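Local coordinates for protein biotin transporter BioY (Lactococcus lactis subsp. cremoris, PDB 4DVE) that binds biotin within the membrane and probably hands it to an energy-coupling factor (ECF) ABC transporter complex, as its substrate-specific S component, at residues A[29-32]-A[33-37]; A[51-54]-A[55-59]. All coordinates share one frame; numbering follows the deposited sequence.

Interaction 1. Residues A[29-32]-A[33-37]; sequences FIII and LGFLP. With BNG (nonyl beta-D-glucopyranoside), chain E.
From Phe29 to Leu33 the backbone is still helical, with Leu33 N donating to Phe29 O at 3.0 Å, and it then leaves helix 13-33 through a type I beta turn that runs from Leu33 to Leu36. Around the exit the bonding pattern shortens. Gly34 N reaches both Ile30 O and Ile31 O, each weakly, and Phe35 N bonds to Ile32 O (2.9 Å, 160°). Two aromatic side chains flank the end of the helix. Phe29 has its CG anti to the backbone nitrogen (chi1 -174°), which swings the ring alongside the next turn, where Leu33 lies over one face and Leu33 CD1 comes 3.7 Å from Phe29 CE2. Phe35 folds back instead: with its CG beside its own nitrogen (chi1 -63°), the ring lies on the last helical turn. Ile32 CA makes a CH-pi contact 4.0 Å from the centroid of the Phe35 ring, and Ile31 O approaches the same face nearer the rim. Branches of Ile31 and Ile32 finish this side, Ile31 CG2 lying 4.0 Å from Phe35 CE1. The nonyl chain of the detergent runs past Ile31, whose CD1 is 3.7 Å from BNG C5', and BNG C8' arrives at the edge of the Phe35 ring. Leu33, on the inner side, packs on Leu50 of the following loop. Beyond the backbone bonds the side-chain packing is almost wholly apolar, with Ile31 O against the Phe35 face the exception, consistent with a helix end within the membrane: one greasy flank meets the alkyl chain, the other meets the protein.

Interaction 2. Residues A[51-54]-A[55-59]; sequences QNMG and IMMAG. With BTN (biotin), chain D.
This is a local, buried contact in the first turns of helix 52-80, near the centre of the chain and at the biotin-facing end of that helix. Met56 N donates to Asn52 O at 3.1 Å and Met57 N to Met53 O at the same length, while the bond from Ala58 N to Gly54 O is weak. Asn52 and Met56, one turn apart, lie side by side and point the same way. The Asn52 amide stands between its own nitrogen and carbonyl carbon (chi1 62°), a crowded position that brings it up against the biotin ring system: Asn52 ND2 is 3.6 Å from BTN C6, and Asn52 CG is 4.0 Å from BTN S1. On the other flank the selenomethionine Met56 bends at its last torsion and lays CE 3.3 Å from Asn52 ND2. Both ends of the amide are held from helix 170-189, OD1 by Lys176 NZ and ND2 by Asp173 OD1, and Asp173 OD1 is also hydrogen-bonded to biotin. With an alanine here both side-chain hydrogen bonds go, which is likely to leave Lys176 and Asp173 without this shared partner and would probably open a gap between biotin and the Met56 methyl. Further along, Met57, also a selenomethionine, rests CG 3.4 Å from Met53 O, and its SE passes 4.3 Å from Met53 CG. Ile55 turns to another side of the helix and packs on Trp106 and Thr109. Thus a polar residue near this end of the helix packs on the ligand while Lys176 and Asp173 fix its amide, and the residues behind it supply an apolar backing.

Interactions 1 and 2 sit on successive helices, 13-33 and 52-80, at the end of the first and near the start of the second, with their centres 11 Å apart. They meet directly: Leu33 CD1 lies 3.5 Å from Gly54 N, and Phe29 CE2 lies 3.6 Å from Met57 SE, so the inner flank of interaction 1 packs against interaction 2. Residues 29-37 are only partly buried, with Ile32, Phe35 and Leu36 exposed, and their side-chain contacts are mostly apolar. Residues 51-59 are core, and there a polar amide is tied to charged residues. The detergent chain lies along the partly exposed contact, while the buried contact brings its polar amide to biotin.

Interaction 1. Residues A[29-32]-A[33-37]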
ATOM      1  N   PHE A  29      -9.107  -2.391  -7.150  1.00 35.95           N
ATOM      2  CA  PHE A  29      -8.228  -1.334  -7.666  1.00 36.66           C
ATOM      3  C   PHE A  29      -6.747  -1.705  -7.550  1.00 35.35           C
ATOM      4  O   PHE A  29      -5.950  -1.522  -8.485  1.00 33.73           O
ATOM      5  CB  PHE A  29      -8.510  -0.015  -6.941  1.00 38.14           C
ATOM      6  CG  PHE A  29      -7.763   1.149  -7.494  1.00 40.36           C
ATOM      7  CD1 PHE A  29      -8.154   1.725  -8.688  1.00 45.91           C
ATOM      8  CD2 PHE A  29      -6.650   1.649  -6.848  1.00 41.33           C
ATOM      9  CE1 PHE A  29      -7.455   2.799  -9.219  1.00 48.18           C
ATOM     10  CE2 PHE A  29      -5.951   2.722  -7.372  1.00 43.23           C
ATOM     11  CZ  PHE A  29      -6.344   3.291  -8.563  1.00 44.98           C
ATOM     12  N   ILE A  30      -6.389  -2.264  -6.407  1.00 34.16           N
ATOM     13  CA  ILE A  30      -5.040  -2.731  -6.182  1.00 31.51           C
ATOM     14  C   ILE A  30      -4.663  -3.819  -7.201  1.00 32.77           C
ATOM     15  O   ILE A  30      -3.531  -3.833  -7.772  1.00 33.81           O
ATOM     16  CB  ILE A  30      -4.872  -3.243  -4.743  1.00 30.56           C
ATOM     17  CG1 ILE A  30      -5.021  -2.098  -3.723  1.00 30.42           C
ATOM     18  CG2 ILE A  30      -3.499  -3.921  -4.596  1.00 29.93           C
ATOM     19  CD1 ILE A  30      -5.344  -2.573  -2.300  1.00 29.28           C
ATOM     20  N   ILE A  31      -5.608  -4.727  -7.441  1.00 34.64           N
ATOM     21  CA  ILE A  31      -5.448  -5.792  -8.446  1.00 34.29           C
ATOM     22  C   ILE A  31      -5.275  -5.207  -9.853  1.00 35.83           C
ATOM     23  O   ILE A  31      -4.358  -5.603 -10.575  1.00 37.25           O
ATOM     24  CB  ILE A  31      -6.625  -6.804  -8.410  1.00 35.92           C
ATOM     25  CG1 ILE A  31      -6.622  -7.589  -7.084  1.00 34.96           C
ATOM     26  CG2 ILE A  31      -6.546  -7.772  -9.606  1.00 36.24           C
ATOM     27  CD1 ILE A  31      -7.867  -8.424  -6.827  1.00 36.88           C
ATOM     28  N   ILE A  32      -6.123  -4.254 -10.231  1.00 36.69           N
ATOM     29  CA  ILE A  32      -6.033  -3.599 -11.556  1.00 39.72           C
ATOM     30  C   ILE A  32      -4.652  -2.925 -11.778  1.00 39.25           C
ATOM     31  O   ILE A  32      -4.082  -3.033 -12.850  1.00 40.40           O
ATOM     32  CB  ILE A  32      -7.205  -2.593 -11.756  1.00 41.00           C
ATOM     33  CG1 ILE A  32      -8.528  -3.368 -11.930  1.00 43.74           C
ATOM     34  CG2 ILE A  32      -6.985  -1.689 -12.979  1.00 43.14           C
ATOM     35  CD1 ILE A  32      -9.776  -2.522 -11.739  1.00 43.71           C
ATOM     36  N   LEU A  33      -4.113  -2.263 -10.755  1.00 38.10           N
ATOM     37  CA  LEU A  33      -2.772  -1.671 -10.844  1.00 38.53           C
ATOM     38  C   LEU A  33      -1.682  -2.700 -11.161  1.00 37.82           C
ATOM     39  O   LEU A  33      -0.701  -2.395 -11.828  1.00 39.85           O
ATOM     40  CB  LEU A  33      -2.427  -0.907  -9.560  1.00 35.84           C
ATOM     41  CG  LEU A  33      -3.255   0.352  -9.221  1.00 36.38           C
ATOM     42  CD1 LEU A  33      -2.811   0.866  -7.853  1.00 33.73           C
ATOM     43  CD2 LEU A  33      -3.154   1.435 -10.274  1.00 37.48           C
ATOM     44  N   GLY A  34      -1.871  -3.920 -10.692  1.00 38.08           N
ATOM     45  CA  GLY A  34      -0.991  -5.025 -11.018  1.00 41.15           C
ATOM     46  C   GLY A  34      -1.020  -5.503 -12.465  1.00 43.93           C
ATOM     47  O   GLY A  34      -0.166  -6.303 -12.843  1.00 46.18           O
ATOM     48  N   PHE A  35      -1.967  -5.019 -13.277  1.00 45.61           N
ATOM     49  CA  PHE A  35      -2.039  -5.396 -14.705  1.00 49.47           C
ATOM     50  C   PHE A  35      -0.970  -4.676 -15.534  1.00 51.66           C
ATOM     51  O   PHE A  35      -0.693  -5.077 -16.664  1.00 51.18           O
ATOM     52  CB  PHE A  35      -3.418  -5.081 -15.337  1.00 50.11           C
ATOM     53  CG  PHE A  35      -4.584  -5.827 -14.740  1.00 50.82           C
ATOM     54  CD1 PHE A  35      -4.418  -6.997 -14.016  1.00 50.80           C
ATOM     55  CD2 PHE A  35      -5.881  -5.357 -14.949  1.00 53.61           C
ATOM     56  CE1 PHE A  35      -5.513  -7.675 -13.497  1.00 52.04           C
ATOM     57  CE2 PHE A  35      -6.981  -6.032 -14.434  1.00 53.97           C
ATOM     58  CZ  PHE A  35      -6.792  -7.193 -13.704  1.00 53.80           C
ATOM     59  N   LEU A  36      -0.408  -3.595 -14.995  1.00 50.80           N
ATOM     60  CA  LEU A  36       0.797  -2.988 -15.568  1.00 53.68           C
ATOM     61  C   LEU A  36       2.014  -3.865 -15.313  1.00 49.61           C
ATOM     62  O   LEU A  36       2.290  -4.213 -14.180  1.00 48.17           O
ATOM     63  CB  LEU A  36       1.091  -1.638 -14.937  1.00 57.33           C
ATOM     64  CG  LEU A  36       0.593  -0.397 -15.649  1.00 65.31           C
ATOM     65  CD1 LEU A  36      -0.822  -0.119 -15.175  1.00 66.76           C
ATOM     66  CD2 LEU A  36       1.530   0.771 -15.334  1.00 68.73           C
ATOM     67  N   PRO A  37       2.782  -4.187 -16.357  1.00 52.73           N
ATOM     68  CA  PRO A  37       4.014  -4.944 -16.089  1.00 50.82           C
ATOM     69  C   PRO A  37       5.011  -4.118 -15.259  1.00 46.00           C
ATOM     70  O   PRO A  37       4.987  -2.886 -15.306  1.00 47.50           O
ATOM     71  CB  PRO A  37       4.573  -5.198 -17.490  1.00 55.54           C
ATOM     72  CG  PRO A  37       4.078  -4.044 -18.288  1.00 57.51           C
ATOM     73  CD  PRO A  37       2.684  -3.787 -17.771  1.00 56.86           C
TER
HETATM   74  C1  BNG E 202     -13.311  -8.196  -0.803  1.00 48.95           C
HETATM   75  C2  BNG E 202     -13.277  -7.030   0.179  1.00 54.20           C
HETATM   76  C3  BNG E 202     -13.816  -7.448   1.542  1.00 57.11           C
HETATM   77  C4  BNG E 202     -15.153  -8.167   1.404  1.00 56.85           C
HETATM   78  C5  BNG E 202     -15.075  -9.264   0.349  1.00 57.52           C
HETATM   79  C6  BNG E 202     -16.430  -9.934   0.156  1.00 55.45           C
HETATM   80  C1' BNG E 202     -13.003  -8.773  -3.072  1.00 45.23           C
HETATM   81  C2' BNG E 202     -13.051  -8.144  -4.459  1.00 43.64           C
HETATM   82  C3' BNG E 202     -12.255  -8.972  -5.461  1.00 42.81           C
HETATM   83  C4' BNG E 202     -12.107  -8.232  -6.786  1.00 42.50           C
HETATM   84  C5' BNG E 202     -11.395  -9.097  -7.818  1.00 44.95           C
HETATM   85  C6' BNG E 202     -11.030  -8.282  -9.054  1.00 51.51           C
HETATM   86  C7' BNG E 202     -10.600  -9.192 -10.199  1.00 59.93           C
HETATM   87  C8' BNG E 202      -9.995  -8.383 -11.341  1.00 69.31           C
HETATM   88  C9' BNG E 202     -10.936  -7.286 -11.787  1.00 72.58           C
HETATM   89  O1  BNG E 202     -12.890  -7.746  -2.088  1.00 54.96           O
HETATM   90  O2  BNG E 202     -11.930  -6.565   0.321  1.00 50.49           O
HETATM   91  O3  BNG E 202     -13.982  -6.287   2.366  1.00 65.75           O
HETATM   92  O4  BNG E 202     -15.518  -8.741   2.663  1.00 62.88           O
HETATM   93  O5  BNG E 202     -14.640  -8.705  -0.889  1.00 53.86           O
HETATM   94  O6  BNG E 202     -16.442 -10.637  -1.091  1.00 50.85           O

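Interaction 2. Residues A[51-54]-A[55-59]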
ATOM      1  N   GLN A  51       1.686  -1.014  -8.286  1.00 32.93           N
ATOM      2  CA  GLN A  51       0.663  -1.577  -7.394  1.00 34.42           C
ATOM      3  C   GLN A  51       0.743  -1.102  -5.926  1.00 33.23           C
ATOM      4  O   GLN A  51      -0.283  -1.019  -5.231  1.00 31.34           O
ATOM      5  CB  GLN A  51       0.690  -3.114  -7.533  1.00 34.59           C
ATOM      6  CG  GLN A  51      -0.304  -3.877  -6.727  1.00 35.19           C
ATOM      7  CD  GLN A  51      -0.424  -5.342  -7.155  1.00 36.83           C
ATOM      8  OE1 GLN A  51      -1.483  -5.774  -7.660  1.00 37.49           O
ATOM      9  NE2 GLN A  51       0.623  -6.111  -6.928  1.00 30.28           N
ATOM     10  N   ASN A  52       1.957  -0.790  -5.445  1.00 32.73           N
ATOM     11  CA  ASN A  52       2.099  -0.272  -4.105  1.00 31.43           C
ATOM     12  C   ASN A  52       1.355   1.053  -3.865  1.00 31.03           C
ATOM     13  O   ASN A  52       1.035   1.380  -2.729  1.00 30.12           O
ATOM     14  CB  ASN A  52       3.566  -0.202  -3.645  1.00 31.61           C
ATOM     15  CG  ASN A  52       4.404   0.726  -4.479  1.00 31.60           C
ATOM     16  OD1 ASN A  52       4.274   0.747  -5.703  1.00 30.59           O
ATOM     17  ND2 ASN A  52       5.298   1.488  -3.822  1.00 30.93           N
HETATM   18  N   MSE A  53       1.031   1.798  -4.916  1.00 31.21           N
HETATM   19  CA  MSE A  53       0.220   3.009  -4.744  1.00 33.07           C
HETATM   20  C   MSE A  53      -1.159   2.702  -4.139  1.00 33.26           C
HETATM   21  O   MSE A  53      -1.698   3.478  -3.308  1.00 31.78           O
HETATM   22  CB  MSE A  53       0.069   3.703  -6.099  1.00 35.06           C
HETATM   23  CG  MSE A  53      -0.727   5.002  -5.942  1.00 39.93           C
HETATM   24 SE   MSE A  53      -0.764   6.032  -7.630  0.67 38.62          SE
HETATM   25  CE  MSE A  53      -2.021   4.869  -8.592  1.00 50.64           C
ATOM     26  N   GLY A  54      -1.779   1.615  -4.593  1.00 31.65           N
ATOM     27  CA  GLY A  54      -3.102   1.240  -4.088  1.00 32.72           C
ATOM     28  C   GLY A  54      -3.055   0.888  -2.601  1.00 31.77           C
ATOM     29  O   GLY A  54      -4.019   1.124  -1.862  1.00 31.60           O
ATOM     30  N   ILE A  55      -1.945   0.279  -2.193  1.00 30.06           N
ATOM     31  CA  ILE A  55      -1.695  -0.048  -0.814  1.00 31.36           C
ATOM     32  C   ILE A  55      -1.648   1.234   0.015  1.00 30.98           C
ATOM     33  O   ILE A  55      -2.171   1.274   1.115  1.00 31.33           O
ATOM     34  CB  ILE A  55      -0.359  -0.807  -0.607  1.00 31.09           C
ATOM     35  CG1 ILE A  55      -0.281  -2.064  -1.493  1.00 33.00           C
ATOM     36  CG2 ILE A  55      -0.186  -1.169   0.872  1.00 28.57           C
ATOM     37  CD1 ILE A  55      -1.455  -3.018  -1.333  1.00 32.46           C
HETATM   38  N   MSE A  56      -1.048   2.278  -0.546  1.00 31.20           N
HETATM   39  CA  MSE A  56      -0.917   3.559   0.132  1.00 32.00           C
HETATM   40  C   MSE A  56      -2.241   4.247   0.324  1.00 33.17           C
HETATM   41  O   MSE A  56      -2.454   4.920   1.349  1.00 34.11           O
HETATM   42  CB  MSE A  56      -0.040   4.526  -0.672  1.00 32.50           C
HETATM   43  CG  MSE A  56       1.397   4.097  -0.707  1.00 34.25           C
HETATM   44 SE   MSE A  56       2.470   5.399  -1.743  0.82 32.36          SE
HETATM   45  CE  MSE A  56       3.812   4.150  -2.479  1.00 32.20           C
HETATM   46  N   MSE A  57      -3.123   4.130  -0.666  1.00 32.46           N
HETATM   47  CA  MSE A  57      -4.426   4.801  -0.633  1.00 33.18           C
HETATM   48  C   MSE A  57      -5.453   4.203   0.307  1.00 34.10           C
HETATM   49  O   MSE A  57      -6.350   4.921   0.784  1.00 34.22           O
HETATM   50  CB  MSE A  57      -5.042   4.733  -2.029  1.00 35.24           C
HETATM   51  CG  MSE A  57      -4.306   5.608  -3.043  1.00 38.02           C
HETATM   52 SE   MSE A  57      -4.847   5.113  -4.884  0.68 39.92          SE
HETATM   53  CE  MSE A  57      -6.787   5.362  -4.611  1.00 48.00           C
ATOM     54  N   ALA A  58      -5.356   2.894   0.553  1.00 32.90           N
ATOM     55  CA  ALA A  58      -6.376   2.128   1.285  1.00 32.95           C
ATOM     56  C   ALA A  58      -6.675   2.675   2.685  1.00 34.32           C
ATOM     57  O   ALA A  58      -7.849   2.838   3.058  1.00 30.85           O
ATOM     58  CB  ALA A  58      -5.968   0.653   1.367  1.00 29.88           C
ATOM     59  N   GLY A  59      -5.623   2.917   3.465  1.00 31.77           N
ATOM     60  CA  GLY A  59      -5.765   3.476   4.828  1.00 32.11           C
ATOM     61  C   GLY A  59      -6.271   4.912   4.893  1.00 33.12           C
ATOM     62  O   GLY A  59      -6.958   5.295   5.844  1.00 32.65           O
TER
HETATM   63  C11 BTN D 201       5.686  -8.311  -6.084  1.00 46.68           C
HETATM   64  O11 BTN D 201       4.731  -8.150  -6.878  1.00 51.06           O
HETATM   65  O12 BTN D 201       6.284  -9.396  -6.048  1.00 50.93           O
HETATM   66  C10 BTN D 201       6.127  -7.188  -5.125  1.00 39.01           C
HETATM   67  C9  BTN D 201       7.051  -6.160  -5.782  1.00 35.45           C
HETATM   68  C8  BTN D 201       7.508  -5.104  -4.749  1.00 32.37           C
HETATM   69  C7  BTN D 201       8.176  -3.903  -5.438  1.00 30.76           C
HETATM   70  C2  BTN D 201       8.606  -2.826  -4.458  1.00 31.08           C
HETATM   71  S1  BTN D 201       7.176  -2.032  -3.702  0.99 30.51           S
HETATM   72  C6  BTN D 201       8.175  -0.650  -3.192  1.00 29.89           C
HETATM   73  C5  BTN D 201       9.249  -0.414  -4.282  1.00 28.81           C
HETATM   74  N1  BTN D 201       8.780   0.517  -5.275  1.00 28.24           N
HETATM   75  C3  BTN D 201       8.627  -0.035  -6.476  1.00 30.27           C
HETATM   76  O3  BTN D 201       8.247   0.549  -7.492  1.00 31.45           O
HETATM   77  N2  BTN D 201       8.979  -1.330  -6.389  1.00 29.37           N
HETATM   78  C4  BTN D 201       9.436  -1.708  -5.075  1.00 27.64           C